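Long-range contacts in protein CsuE (Acinetobacter baumannii, PDB 6FJY), which forms the tip adhesion subunit of the archaic chaperone-usher Csu pilus and probably attaches the bacterium to surfaces during biofilm formation: residues E66-I71 with Q114-G119; P118-A123 with S174-P179; G223-N228 with Y302-T307; L243-F248 with F285-V290. One frame throughout, in Å; residues are numbered along the deposited sequence.

Interaction 1. Residues E66-I71 with Q114-G119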
# COMPACT_ATOMS: atom_id res chain seq x y z
N GLU D 66 -19.60 -2.44 -3.27
CA GLU D 66 -19.10 -3.40 -2.31
C GLU D 66 -19.05 -2.77 -0.92
O GLU D 66 -18.79 -1.57 -0.78
CB GLU D 66 -17.72 -3.92 -2.70
CG GLU D 66 -17.70 -4.72 -4.00
CD GLU D 66 -16.29 -5.04 -4.46
OE1 GLU D 66 -15.84 -6.19 -4.24
OE2 GLU D 66 -15.64 -4.15 -5.03
N LYS D 67 -19.30 -3.59 0.10
CA LYS D 67 -19.43 -3.10 1.46
C LYS D 67 -18.60 -3.96 2.39
O LYS D 67 -18.75 -5.19 2.40
CB LYS D 67 -20.90 -3.10 1.92
CG LYS D 67 -21.85 -2.32 1.02
CD LYS D 67 -23.22 -2.15 1.67
CE LYS D 67 -24.17 -1.36 0.77
NZ LYS D 67 -25.14 -0.50 1.54
N LEU D 68 -17.73 -3.32 3.15
CA LEU D 68 -17.02 -4.00 4.23
C LEU D 68 -17.84 -3.90 5.51
O LEU D 68 -18.65 -2.98 5.69
CB LEU D 68 -15.64 -3.38 4.46
CG LEU D 68 -14.52 -3.72 3.49
CD1 LEU D 68 -13.35 -2.80 3.77
CD2 LEU D 68 -14.10 -5.18 3.64
N ASN D 69 -17.62 -4.85 6.41
CA ASN D 69 -18.28 -4.87 7.70
C ASN D 69 -17.23 -4.80 8.79
O ASN D 69 -16.33 -5.64 8.85
CB ASN D 69 -19.16 -6.12 7.85
CG ASN D 69 -20.35 -6.09 6.92
OD1 ASN D 69 -20.58 -7.03 6.15
ND2 ASN D 69 -21.11 -4.99 6.96
N ALA D 70 -17.32 -3.78 9.63
CA ALA D 70 -16.37 -3.55 10.70
C ALA D 70 -17.05 -3.74 12.04
O ALA D 70 -18.25 -4.02 12.14
CB ALA D 70 -15.76 -2.15 10.59
N ILE D 71 -16.26 -3.60 13.09
CA ILE D 71 -16.74 -3.70 14.46
C ILE D 71 -16.04 -2.59 15.23
O ILE D 71 -14.81 -2.54 15.27
CB ILE D 71 -16.42 -5.06 15.10
CG1 ILE D 71 -17.10 -6.19 14.33
CG2 ILE D 71 -16.84 -5.07 16.56
CD1 ILE D 71 -16.71 -7.56 14.83
N GLN D 114 -13.12 -11.47 4.65
CA GLN D 114 -13.80 -10.49 3.80
C GLN D 114 -12.92 -10.19 2.59
O GLN D 114 -11.80 -9.67 2.74
CB GLN D 114 -14.09 -9.20 4.58
CG GLN D 114 -14.92 -9.39 5.84
CD GLN D 114 -15.49 -8.06 6.35
OE1 GLN D 114 -16.08 -7.29 5.59
NE2 GLN D 114 -15.31 -7.79 7.64
N SER D 115 -13.42 -10.52 1.41
CA SER D 115 -12.69 -10.36 0.16
C SER D 115 -13.37 -9.26 -0.65
O SER D 115 -14.52 -9.41 -1.06
CB SER D 115 -12.64 -11.67 -0.63
OG SER D 115 -11.94 -11.51 -1.86
N VAL D 116 -12.65 -8.15 -0.86
CA VAL D 116 -13.23 -6.96 -1.48
C VAL D 116 -12.17 -6.28 -2.34
O VAL D 116 -10.97 -6.47 -2.15
CB VAL D 116 -13.79 -5.98 -0.42
CG1 VAL D 116 -12.75 -4.92 -0.03
CG2 VAL D 116 -15.06 -5.34 -0.91
N SER D 117 -12.63 -5.50 -3.31
CA SER D 117 -11.73 -4.85 -4.26
C SER D 117 -11.03 -3.66 -3.61
O SER D 117 -11.55 -3.07 -2.66
CB SER D 117 -12.50 -4.39 -5.49
OG SER D 117 -13.46 -3.40 -5.16
N PRO D 118 -9.84 -3.31 -4.09
CA PRO D 118 -9.17 -2.11 -3.57
C PRO D 118 -9.98 -0.86 -3.91
O PRO D 118 -10.64 -0.78 -4.94
CB PRO D 118 -7.81 -2.11 -4.29
CG PRO D 118 -7.63 -3.50 -4.78
CD PRO D 118 -9.00 -4.03 -5.06
N GLY D 119 -9.90 0.11 -3.02
CA GLY D 119 -10.66 1.33 -3.15
C GLY D 119 -10.91 1.92 -1.78
O GLY D 119 -10.48 1.39 -0.76
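Gln-114 lays its carboxamide alongside the backbone of Asn-69 where, in the Ig-like beta-sandwich architecture of CsuE, the loop leading from strand 103-110 into strand 119-136 runs back past strand 67-73. The flat amide imitates a neighbouring strand, giving and receiving one bond with the same residue. Asn-69 N donates to Gln-114 OE1 over 3.0 Å, and Gln-114 NE2 donates to Asn-69 O over 2.7 Å. Both donors sit on lone pairs in the carbonyl planes, and the second bond is nearly straight at 171°. Two bonds fix the rotation of the amide, and NE2 has a further acceptor in Pro-111 O. The extended chain of Gln-114, with CD anti to CA (chi2 -164°), spans the gap to the strand. Beside this polar pairing Leu-68 and Val-116 cross obliquely: Leu-68 CD2 comes within 3.9 Å of Val-116 CG1, and the same methyl, Leu-68 CD2, also lies 3.5 Å from Gln-114 OE1. Leu-68 and Val-116 also lie against Tyr-121 and Val-177, so this part of the contact belongs to the edge of the apolar interior. Glu-66 and Val-116 run past one another head to tail, Glu-66 CB lying 3.5 Å from Val-116 CG2. Beyond the valine the Glu-66 carboxylate reaches Ser-117. Its OE2 also bonds Thr-64 OG1, but the modelled approach of OE2 to the Ser-117 hydroxyl is too short to be trusted. The other oxygen, Glu-66 OE1, takes a weak hydrogen bond from Ser-117 N, 3.4 Å long.

Interaction 2. Residues P118-A123 with S174-P179; sequences PGVYQA and SITVLP
Tyr-121 and Val-177 meet on the inner face of an antiparallel strand pair, the tyrosine ring lying obliquely against the valine with CD1 3.6 Å from Val-177 CG2. The ring is turned so that Gly-119 O and Ile-175 O both lie at its edge. With CG beside its own backbone N (chi1 -74°), Tyr-121 leans back along its strand to reach Val-177, two residues further along the partner strand than its direct opposite, Ile-175. Four backbone bonds hold the register. Gly-119 and Val-177 form one hydrogen-bonded pair, with 2.9 Å from Gly-119 N to Val-177 O, and Tyr-121 and Ile-175 form the next, with 2.8 Å from Tyr-121 N to Ile-175 O. Gly-119 adopts a phi of 153°, a backbone shape suited to glycine. The opposite face carries the non-hydrogen-bonded pairs Val-120 with Thr-176 and Gln-122 with Ser-174. There the CG2 branch of Val-120 lies 3.4 Å from Ser-174 OG. At the end of the pair two proline rings touch, Pro-118 CB 3.8 Å from Pro-179 CD. In the second shell Ser-117 O holds the Tyr-121 hydroxyl by a hydrogen bond, while Leu-68 and Phe-59 pack on the face of Tyr-121 and Ile-175. On the other face the CsuC chaperone chain touches Val-120 through its Ile-229. The pair is flanked by strand 58-61, bonded to the far side of strand 119-136, and by strand 9-15, which runs parallel to strand 167-184 on its other side.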
# COMPACT_ATOMS: atom_id res chain seq x y z
N PRO D 118 -9.84 -3.31 -4.09
CA PRO D 118 -9.17 -2.11 -3.57
C PRO D 118 -9.98 -0.86 -3.91
O PRO D 118 -10.64 -0.78 -4.94
CB PRO D 118 -7.81 -2.11 -4.29
CG PRO D 118 -7.63 -3.50 -4.78
CD PRO D 118 -9.00 -4.03 -5.06
N GLY D 119 -9.90 0.11 -3.02
CA GLY D 119 -10.66 1.33 -3.15
C GLY D 119 -10.91 1.92 -1.78
O GLY D 119 -10.48 1.39 -0.76
N VAL D 120 -11.62 3.04 -1.77
CA VAL D 120 -11.98 3.69 -0.52
C VAL D 120 -13.36 3.20 -0.09
O VAL D 120 -14.25 2.97 -0.92
CB VAL D 120 -11.94 5.22 -0.65
CG1 VAL D 120 -13.00 5.71 -1.63
CG2 VAL D 120 -12.13 5.86 0.71
N TYR D 121 -13.52 3.00 1.21
CA TYR D 121 -14.73 2.41 1.77
C TYR D 121 -15.18 3.31 2.92
O TYR D 121 -14.56 3.33 3.98
CB TYR D 121 -14.47 0.98 2.23
CG TYR D 121 -14.34 0.00 1.07
CD1 TYR D 121 -13.22 -0.00 0.26
CD2 TYR D 121 -15.35 -0.90 0.79
CE1 TYR D 121 -13.11 -0.88 -0.81
CE2 TYR D 121 -15.25 -1.79 -0.26
CZ TYR D 121 -14.12 -1.77 -1.07
OH TYR D 121 -14.01 -2.65 -2.12
N GLN D 122 -16.26 4.05 2.69
CA GLN D 122 -16.72 5.08 3.61
C GLN D 122 -17.84 4.53 4.48
O GLN D 122 -18.80 3.93 3.96
CB GLN D 122 -17.22 6.31 2.85
CG GLN D 122 -17.46 7.52 3.73
CD GLN D 122 -16.17 8.08 4.29
OE1 GLN D 122 -16.14 8.56 5.43
NE2 GLN D 122 -15.10 8.02 3.50
N ALA D 123 -17.73 4.71 5.79
CA ALA D 123 -18.79 4.30 6.69
C ALA D 123 -20.10 4.97 6.28
O ALA D 123 -20.12 6.09 5.78
CB ALA D 123 -18.45 4.64 8.14
N SER D 174 -13.22 6.01 7.69
CA SER D 174 -12.97 5.53 6.34
C SER D 174 -11.92 4.42 6.39
O SER D 174 -11.05 4.41 7.26
CB SER D 174 -12.50 6.66 5.42
OG SER D 174 -12.39 6.21 4.08
N ILE D 175 -12.03 3.49 5.45
CA ILE D 175 -11.13 2.36 5.32
C ILE D 175 -10.68 2.28 3.87
O ILE D 175 -11.51 2.21 2.96
CB ILE D 175 -11.80 1.03 5.74
CG1 ILE D 175 -12.21 1.08 7.21
CG2 ILE D 175 -10.88 -0.17 5.45
CD1 ILE D 175 -13.08 -0.11 7.62
N THR D 176 -9.37 2.29 3.66
CA THR D 176 -8.79 2.23 2.32
C THR D 176 -8.16 0.85 2.12
O THR D 176 -7.16 0.52 2.76
CB THR D 176 -7.76 3.34 2.11
OG1 THR D 176 -8.39 4.62 2.25
CG2 THR D 176 -7.15 3.23 0.73
N VAL D 177 -8.76 0.07 1.24
CA VAL D 177 -8.26 -1.24 0.86
C VAL D 177 -7.26 -1.05 -0.27
O VAL D 177 -7.58 -0.44 -1.29
CB VAL D 177 -9.42 -2.15 0.43
CG1 VAL D 177 -8.94 -3.56 0.20
CG2 VAL D 177 -10.54 -2.11 1.47
N LEU D 178 -6.03 -1.58 -0.07
CA LEU D 178 -4.92 -1.36 -0.98
C LEU D 178 -4.72 -2.54 -1.91
O LEU D 178 -4.96 -3.69 -1.53
CB LEU D 178 -3.62 -1.11 -0.21
CG LEU D 178 -3.61 0.16 0.63
CD1 LEU D 178 -2.34 0.26 1.44
CD2 LEU D 178 -3.76 1.36 -0.27
N PRO D 179 -4.29 -2.28 -3.14
CA PRO D 179 -3.88 -3.38 -4.02
C PRO D 179 -2.73 -4.16 -3.40
O PRO D 179 -1.90 -3.62 -2.67
CB PRO D 179 -3.44 -2.67 -5.30
CG PRO D 179 -4.13 -1.35 -5.26
CD PRO D 179 -4.20 -0.98 -3.81

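Interaction 3. Residues G223-N228 with Y302-T307; sequences GLSPQN and YQDTVT
Leu-224 runs alongside Thr-305, both side chains heading in one direction, with Leu-224 CD1 3.7 Å from Thr-305 OG1 and the leucine CG near the carbonyl oxygen of the same threonine. The base of the leucine side chain passes obliquely across the carboxylate of Asp-304. That carboxylate secures the loop: Leu-224 N donates to Asp-304 OD1 over 2.7 Å, at 157°, OD1 accepting through its syn lone pair, on the side of OD2. Asp-304 has CG anti to its backbone nitrogen (chi1 -161°), which swings the acid toward the loop. The other oxygen, OD2, is bonded to the hydroxyl of Tyr-245, so each carboxylate oxygen has its own partner, which should restrict the rotation of the group. Close approach is possible because Gly-223 has no side chain: Gly-223 CA comes to 3.4 Å from Asp-304 OD2. The same CA of Gly-223 makes a CA-H...O contact with Thr-305 O, 3.3 Å away. The positive phi of 78° at Gly-223 is another feature that favours glycine. Thr-305 OG1 is hydrogen-bonded to Ser-111 OG of the CsuC chain, and residues 303-307 pair in parallel with a CsuC strand, consistent with donor-strand complementation of an Ig-like fold by the chaperone. The loop, its start tied to strand 302-311 by Asn-221 OD1, which accepts from the backbone N of both Gly-223 and Thr-307, thus joins strands 217-220 and 233-236, both of which pair with strand 302-311 from within CsuE.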
# COMPACT_ATOMS: atom_id res chain seq x y z
N GLY D 223 20.71 -13.87 -14.89
CA GLY D 223 21.38 -14.62 -13.84
C GLY D 223 22.72 -14.03 -13.43
O GLY D 223 23.07 -12.89 -13.76
N LEU D 224 23.47 -14.84 -12.70
CA LEU D 224 24.76 -14.42 -12.15
C LEU D 224 25.92 -14.69 -13.09
O LEU D 224 26.97 -14.05 -12.96
CB LEU D 224 25.03 -15.12 -10.82
CG LEU D 224 23.91 -15.02 -9.78
CD1 LEU D 224 24.29 -15.76 -8.50
CD2 LEU D 224 23.59 -13.56 -9.50
N SER D 225 25.77 -15.61 -14.04
CA SER D 225 26.85 -16.03 -14.93
C SER D 225 26.45 -15.86 -16.40
O SER D 225 26.45 -16.82 -17.17
CB SER D 225 27.23 -17.48 -14.66
OG SER D 225 27.24 -17.76 -13.27
N PRO D 226 26.12 -14.62 -16.82
CA PRO D 226 25.74 -14.44 -18.23
C PRO D 226 26.94 -14.52 -19.16
O PRO D 226 27.73 -13.58 -19.26
CB PRO D 226 25.12 -13.04 -18.24
CG PRO D 226 25.79 -12.33 -17.13
CD PRO D 226 26.06 -13.36 -16.07
N GLN D 227 27.10 -15.67 -19.83
CA GLN D 227 28.09 -15.77 -20.89
C GLN D 227 27.88 -14.66 -21.92
O GLN D 227 28.75 -13.81 -22.12
CB GLN D 227 28.02 -17.16 -21.54
CG GLN D 227 28.17 -18.31 -20.55
CD GLN D 227 29.55 -18.37 -19.91
OE1 GLN D 227 30.55 -18.60 -20.60
NE2 GLN D 227 29.61 -18.16 -18.60
N ASN D 228 26.71 -14.66 -22.57
CA ASN D 228 26.20 -13.53 -23.35
C ASN D 228 24.82 -13.87 -23.91
O ASN D 228 23.80 -13.59 -23.30
CB ASN D 228 27.15 -13.13 -24.49
CG ASN D 228 27.90 -14.31 -25.07
OD1 ASN D 228 27.37 -15.42 -25.15
ND2 ASN D 228 29.14 -14.07 -25.48
N TYR D 302 25.84 -27.52 -10.56
CA TYR D 302 25.90 -26.18 -11.12
C TYR D 302 24.70 -25.37 -10.66
O TYR D 302 23.59 -25.90 -10.52
CB TYR D 302 25.95 -26.21 -12.65
CG TYR D 302 27.17 -26.88 -13.24
CD1 TYR D 302 27.30 -28.26 -13.22
CD2 TYR D 302 28.18 -26.13 -13.82
CE1 TYR D 302 28.41 -28.88 -13.76
CE2 TYR D 302 29.29 -26.74 -14.37
CZ TYR D 302 29.40 -28.11 -14.33
OH TYR D 302 30.50 -28.73 -14.87
N GLN D 303 24.91 -24.08 -10.45
CA GLN D 303 23.87 -23.23 -9.88
C GLN D 303 23.87 -21.86 -10.54
O GLN D 303 24.88 -21.39 -11.05
CB GLN D 303 24.04 -23.07 -8.37
CG GLN D 303 23.67 -24.31 -7.59
CD GLN D 303 23.85 -24.11 -6.10
OE1 GLN D 303 24.31 -23.06 -5.66
NE2 GLN D 303 23.47 -25.12 -5.32
N ASP D 304 22.69 -21.24 -10.52
CA ASP D 304 22.53 -19.84 -10.91
C ASP D 304 21.34 -19.27 -10.15
O ASP D 304 20.47 -19.99 -9.66
CB ASP D 304 22.32 -19.68 -12.42
CG ASP D 304 22.62 -18.27 -12.90
OD1 ASP D 304 23.28 -17.51 -12.15
OD2 ASP D 304 22.17 -17.91 -14.01
N THR D 305 21.30 -17.94 -10.07
CA THR D 305 20.19 -17.26 -9.41
C THR D 305 19.63 -16.21 -10.37
O THR D 305 20.33 -15.26 -10.74
CB THR D 305 20.64 -16.63 -8.09
OG1 THR D 305 21.33 -17.62 -7.32
CG2 THR D 305 19.44 -16.15 -7.31
N VAL D 306 18.38 -16.39 -10.77
CA VAL D 306 17.71 -15.50 -11.71
C VAL D 306 16.85 -14.52 -10.93
O VAL D 306 16.09 -14.92 -10.03
CB VAL D 306 16.87 -16.29 -12.72
CG1 VAL D 306 16.02 -15.35 -13.55
CG2 VAL D 306 17.76 -17.13 -13.62
N THR D 307 16.97 -13.24 -11.27
CA THR D 307 16.16 -12.21 -10.65
C THR D 307 14.80 -12.17 -11.35
O THR D 307 14.72 -11.96 -12.56
CB THR D 307 16.86 -10.86 -10.74
OG1 THR D 307 18.07 -10.89 -9.96
CG2 THR D 307 15.98 -9.75 -10.21

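Interaction 4. Residues L243-F248 with F285-V290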
# COMPACT_ATOMS: atom_id res chain seq x y z
N LEU D 243 27.58 -24.21 -17.20
CA LEU D 243 26.58 -25.01 -17.90
C LEU D 243 25.51 -24.05 -18.43
O LEU D 243 24.67 -23.57 -17.66
CB LEU D 243 25.99 -26.06 -16.98
CG LEU D 243 24.88 -26.91 -17.57
CD1 LEU D 243 25.34 -27.51 -18.89
CD2 LEU D 243 24.48 -28.00 -16.59
N LYS D 244 25.55 -23.77 -19.73
CA LYS D 244 24.64 -22.80 -20.32
C LYS D 244 23.21 -23.34 -20.33
O LYS D 244 22.99 -24.54 -20.51
CB LYS D 244 25.08 -22.46 -21.74
CG LYS D 244 26.44 -21.78 -21.83
CD LYS D 244 26.92 -21.65 -23.27
CE LYS D 244 28.32 -21.05 -23.32
NZ LYS D 244 28.86 -20.97 -24.71
N TYR D 245 22.24 -22.44 -20.15
CA TYR D 245 20.84 -22.84 -20.15
C TYR D 245 19.98 -21.65 -20.57
O TYR D 245 20.48 -20.55 -20.80
CB TYR D 245 20.43 -23.37 -18.77
CG TYR D 245 20.26 -22.28 -17.74
CD1 TYR D 245 21.34 -21.79 -17.04
CD2 TYR D 245 19.00 -21.73 -17.49
CE1 TYR D 245 21.19 -20.78 -16.10
CE2 TYR D 245 18.84 -20.73 -16.56
CZ TYR D 245 19.93 -20.26 -15.87
OH TYR D 245 19.77 -19.26 -14.94
N ASP D 246 18.68 -21.89 -20.68
CA ASP D 246 17.72 -20.80 -20.84
C ASP D 246 16.39 -21.24 -20.25
O ASP D 246 16.22 -22.38 -19.80
CB ASP D 246 17.58 -20.38 -22.31
CG ASP D 246 17.40 -18.87 -22.48
OD1 ASP D 246 16.43 -18.32 -21.92
OD2 ASP D 246 18.22 -18.23 -23.17
N ILE D 247 15.44 -20.30 -20.25
CA ILE D 247 14.11 -20.50 -19.71
C ILE D 247 13.11 -20.11 -20.79
O ILE D 247 13.29 -19.10 -21.49
CB ILE D 247 13.87 -19.66 -18.44
CG1 ILE D 247 14.84 -20.05 -17.32
CG2 ILE D 247 12.45 -19.80 -17.95
CD1 ILE D 247 14.75 -19.13 -16.14
N PHE D 248 12.05 -20.90 -20.94
CA PHE D 248 11.09 -20.69 -22.01
C PHE D 248 9.67 -20.67 -21.48
O PHE D 248 9.32 -21.49 -20.62
CB PHE D 248 11.27 -21.77 -23.10
CG PHE D 248 12.61 -21.70 -23.78
CD1 PHE D 248 13.66 -22.51 -23.38
CD2 PHE D 248 12.84 -20.77 -24.78
CE1 PHE D 248 14.90 -22.42 -23.99
CE2 PHE D 248 14.07 -20.67 -25.39
CZ PHE D 248 15.10 -21.50 -25.00
N PHE D 285 6.70 -22.59 -17.32
CA PHE D 285 7.94 -22.29 -18.01
C PHE D 285 8.83 -23.52 -18.02
O PHE D 285 8.69 -24.43 -17.19
CB PHE D 285 8.67 -21.09 -17.38
CG PHE D 285 9.21 -21.34 -15.99
CD1 PHE D 285 8.42 -21.12 -14.87
CD2 PHE D 285 10.52 -21.75 -15.81
CE1 PHE D 285 8.92 -21.33 -13.60
CE2 PHE D 285 11.03 -21.96 -14.54
CZ PHE D 285 10.23 -21.76 -13.43
N THR D 286 9.75 -23.54 -18.98
CA THR D 286 10.62 -24.68 -19.21
C THR D 286 12.06 -24.22 -19.14
O THR D 286 12.44 -23.25 -19.80
CB THR D 286 10.33 -25.32 -20.56
OG1 THR D 286 8.99 -25.83 -20.56
CG2 THR D 286 11.28 -26.46 -20.80
N THR D 287 12.85 -24.92 -18.33
CA THR D 287 14.27 -24.65 -18.16
C THR D 287 15.03 -25.74 -18.91
O THR D 287 14.97 -26.92 -18.54
CB THR D 287 14.64 -24.63 -16.67
OG1 THR D 287 13.70 -23.81 -15.96
CG2 THR D 287 16.03 -24.07 -16.47
N LYS D 288 15.73 -25.35 -19.98
CA LYS D 288 16.45 -26.27 -20.84
C LYS D 288 17.95 -26.02 -20.78
O LYS D 288 18.40 -24.91 -20.48
CB LYS D 288 16.00 -26.14 -22.31
CG LYS D 288 14.52 -26.38 -22.57
CD LYS D 288 14.15 -25.93 -24.00
CE LYS D 288 12.63 -26.05 -24.25
NZ LYS D 288 12.21 -25.54 -25.59
N ILE D 289 18.72 -27.07 -21.08
CA ILE D 289 20.17 -26.99 -21.22
C ILE D 289 20.52 -26.74 -22.68
O ILE D 289 19.74 -27.02 -23.60
CB ILE D 289 20.84 -28.29 -20.69
CG1 ILE D 289 20.38 -28.59 -19.27
CG2 ILE D 289 22.36 -28.18 -20.71
CD1 ILE D 289 21.07 -27.77 -18.20
N VAL D 290 21.72 -26.19 -22.91
CA VAL D 290 22.27 -25.97 -24.24
C VAL D 290 23.79 -26.05 -24.15
O VAL D 290 24.38 -25.71 -23.11
CB VAL D 290 21.80 -24.61 -24.83
CG1 VAL D 290 21.74 -23.56 -23.73
CG2 VAL D 290 22.70 -24.15 -25.97
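Leu-243 and Ile-289 meet at one end of an antiparallel strand pair in an Ig-like beta sandwich, their side chains crossing at about a right angle. The two leucine methyls rest on the two ends of the isoleucine: Leu-243 CD1 meets Ile-289 CG2 at 3.6 Å, and Leu-243 CD2 meets Ile-289 CD1 at 3.8 Å. Further along the same face Thr-287 CG2 stands beside the Tyr-245 ring, 3.9 Å from Tyr-245 CD2. Next, Ile-247 pushes its CG2 branch against Phe-285, 3.5 Å from CD2 of that ring. Phe-285 holds CG between its backbone N and carbonyl carbon (chi1 68°), which brings the ring obliquely against the Ile-247 CG2 branch. On the opposite face the extended Lys-288 crosses Phe-248 at about a right angle, with Lys-288 CD 3.5 Å from Phe-248 CD1. Its ammonium makes an off-centre cation-pi contact, Lys-288 NZ lying 4.4 Å from the centroid of the Phe-248 ring and 27° off the normal. Asp-246, also on this face, forms salt bridges to Arg-232 and Arg-255. Beneath the side chains, two bonds each join Asp-246 with Lys-288 and Phe-248 with Thr-286. At the Lys-244 end, Val-290 N donates to Lys-244 O over 3.2 Å, the donor 43° out of the carbonyl plane.

Interactions 1 and 2 adjoin, sharing Pro-118 and Gly-119 and one apolar side. Interactions 3 and 4 form a second group, centres 11 Å apart and more than 40 Å between centres from the first; Asp-304 of interaction 3 and Tyr-245 of interaction 4 join them directly. In each group a strand pair, interaction 2 or 4, has a partly buried apolar face and regular backbone bonding, whereas the loop contact relies on a side chain gripping backbone: an amide in the surface contact of interaction 1, a carboxylate in the partly buried interaction 3. CsuC touches interactions 2 and 4 by packing but extends the sheet at interaction 3.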